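PDB 2DWU: glutamate racemase, which belongs to the Asp/Glu/hydantoin racemase family and is built from two parallel-sheet alpha/beta domains, with D-glutamic acid bound in the model. Local coordinates for residues L70-V75 and I217-I222. Sequence-based numbering, arbitrary orientation.
Sequences LKALVV and IELSTI
Leu219 extends its side chain from helix 211-226 with CG anti to the backbone N: chi1 175° sends CG out toward strand 70-75, and chi2 63° turns the fork so that CD2 meets Val74 and CD1 lies nearer Ala72. Val74 answers with CG2; its chi1 of 174° puts CG1 anti to the backbone N and leaves CG2, anti to the carbonyl carbon, as the methyl that meets Leu219. Leu219 CD2 comes to 4.0 Å from Val74 CG2, the two side chains crossing at a slant. The other methyl, Leu219 CD1, lies 4.3 Å from Ala72 CB, so one leucine fork spans two strand residues that point the same way, while Leu73 between them faces away. The backbones stay well apart, with Val74 CA and Leu219 CA 8.1 Å from each other. Ile26 of helix 20-29 touches both Val74 and Leu219, and Ile97 of the neighbouring strand 96-98 also packs on Leu219. Val22 of helix 20-29 and Ile10 of strand 9-14 also pack on Val74. Between strand and helix the chemistry is purely apolar: a small, buried methyl-to-methyl contact that joins helix 211-226 to the six-stranded parallel sheet by dispersion and the exclusion of water, without directional bonds.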
loop_
_atom_site.group_PDB
_atom_site.type_symbol
_atom_site.label_atom_id
_atom_site.label_comp_id
_atom_site.label_asym_id
_atom_site.label_seq_id
_atom_site.Cartn_x
_atom_site.Cartn_y
_atom_site.Cartn_z
ATOM N N LEU B 70 14.671 -18.410 -5.911
ATOM C CA LEU B 70 13.906 -17.339 -5.266
ATOM C C LEU B 70 14.230 -15.934 -5.734
ATOM O O LEU B 70 15.406 -15.553 -5.814
ATOM C CB LEU B 70 14.132 -17.353 -3.742
ATOM C CG LEU B 70 13.955 -18.688 -3.022
ATOM C CD1 LEU B 70 14.235 -18.534 -1.516
ATOM C CD2 LEU B 70 12.546 -19.190 -3.265
ATOM N N LYS B 71 13.200 -15.149 -6.015
ATOM C CA LYS B 71 13.424 -13.756 -6.380
ATOM C C LYS B 71 13.144 -12.904 -5.141
ATOM O O LYS B 71 13.618 -11.780 -5.026
ATOM C CB LYS B 71 12.529 -13.301 -7.556
ATOM C CG LYS B 71 11.048 -13.125 -7.255
ATOM C CD LYS B 71 10.301 -12.247 -8.321
ATOM C CE LYS B 71 10.196 -12.905 -9.684
ATOM N NZ LYS B 71 9.269 -12.165 -10.596
ATOM N N ALA B 72 12.382 -13.467 -4.199
ATOM C CA ALA B 72 12.026 -12.767 -2.963
ATOM C C ALA B 72 11.483 -13.784 -1.966
ATOM O O ALA B 72 11.053 -14.861 -2.356
ATOM C CB ALA B 72 10.952 -11.694 -3.249
ATOM N N LEU B 73 11.497 -13.424 -0.680
ATOM C CA LEU B 73 11.004 -14.285 0.382
ATOM C C LEU B 73 9.949 -13.522 1.181
ATOM O O LEU B 73 10.169 -12.374 1.568
ATOM C CB LEU B 73 12.158 -14.677 1.331
ATOM C CG LEU B 73 11.701 -15.437 2.592
ATOM C CD1 LEU B 73 11.048 -16.780 2.204
ATOM C CD2 LEU B 73 12.914 -15.651 3.485
ATOM N N VAL B 74 8.806 -14.165 1.411
ATOM C CA VAL B 74 7.749 -13.566 2.246
ATOM C C VAL B 74 7.625 -14.420 3.514
ATOM O O VAL B 74 7.453 -15.653 3.450
ATOM C CB VAL B 74 6.388 -13.559 1.531
ATOM C CG1 VAL B 74 5.278 -13.068 2.498
ATOM C CG2 VAL B 74 6.457 -12.632 0.309
ATOM N N VAL B 75 7.746 -13.757 4.665
ATOM C CA VAL B 75 7.582 -14.423 5.963
ATOM C C VAL B 75 6.117 -14.133 6.244
ATOM O O VAL B 75 5.735 -13.064 6.693
ATOM C CB VAL B 75 8.483 -13.792 7.053
ATOM C CG1 VAL B 75 8.264 -14.524 8.404
ATOM C CG2 VAL B 75 9.916 -13.944 6.644
ATOM N N ILE B 217 0.379 -6.129 -1.342
ATOM C CA ILE B 217 0.619 -4.888 -2.048
ATOM C C ILE B 217 2.038 -4.379 -1.738
ATOM O O ILE B 217 2.680 -3.793 -2.594
ATOM C CB ILE B 217 -0.496 -3.836 -1.773
ATOM C CG1 ILE B 217 -0.308 -2.656 -2.724
ATOM C CG2 ILE B 217 -0.529 -3.424 -0.298
ATOM C CD1 ILE B 217 -1.541 -1.775 -2.824
ATOM N N GLU B 218 2.556 -4.650 -0.534
ATOM C CA GLU B 218 3.919 -4.246 -0.209
ATOM C C GLU B 218 4.904 -5.002 -1.109
ATOM O O GLU B 218 5.840 -4.429 -1.656
ATOM C CB GLU B 218 4.231 -4.537 1.268
ATOM C CG GLU B 218 5.626 -4.073 1.682
ATOM C CD GLU B 218 5.657 -3.006 2.791
ATOM O OE1 GLU B 218 4.665 -2.277 3.044
ATOM O OE2 GLU B 218 6.737 -2.895 3.407
ATOM N N LEU B 219 4.688 -6.305 -1.263
ATOM C CA LEU B 219 5.536 -7.107 -2.151
ATOM C C LEU B 219 5.452 -6.557 -3.591
ATOM O O LEU B 219 6.480 -6.394 -4.266
ATOM C CB LEU B 219 5.064 -8.574 -2.132
ATOM C CG LEU B 219 5.786 -9.517 -3.099
ATOM C CD1 LEU B 219 7.275 -9.612 -2.743
ATOM C CD2 LEU B 219 5.119 -10.879 -3.049
ATOM N N SER B 220 4.231 -6.274 -4.054
ATOM C CA SER B 220 4.039 -5.731 -5.400
ATOM C C SER B 220 4.877 -4.441 -5.598
ATOM O O SER B 220 5.589 -4.278 -6.598
ATOM C CB SER B 220 2.527 -5.475 -5.645
ATOM O OG SER B 220 2.314 -4.898 -6.935
ATOM N N THR B 221 4.812 -3.548 -4.617
ATOM C CA THR B 221 5.518 -2.295 -4.661
ATOM C C THR B 221 7.029 -2.516 -4.793
ATOM O O THR B 221 7.699 -1.888 -5.622
ATOM C CB THR B 221 5.244 -1.491 -3.358
ATOM O OG1 THR B 221 3.840 -1.247 -3.220
ATOM C CG2 THR B 221 6.008 -0.165 -3.395
ATOM N N ILE B 222 7.558 -3.429 -3.984
ATOM C CA ILE B 222 8.979 -3.689 -3.986
ATOM C C ILE B 222 9.434 -4.404 -5.247
ATOM O O ILE B 222 10.469 -4.059 -5.818
ATOM C CB ILE B 222 9.383 -4.477 -2.722
ATOM C CG1 ILE B 222 9.239 -3.567 -1.494
ATOM C CG2 ILE B 222 10.870 -4.891 -2.793
ATOM C CD1 ILE B 222 9.258 -4.356 -0.171
#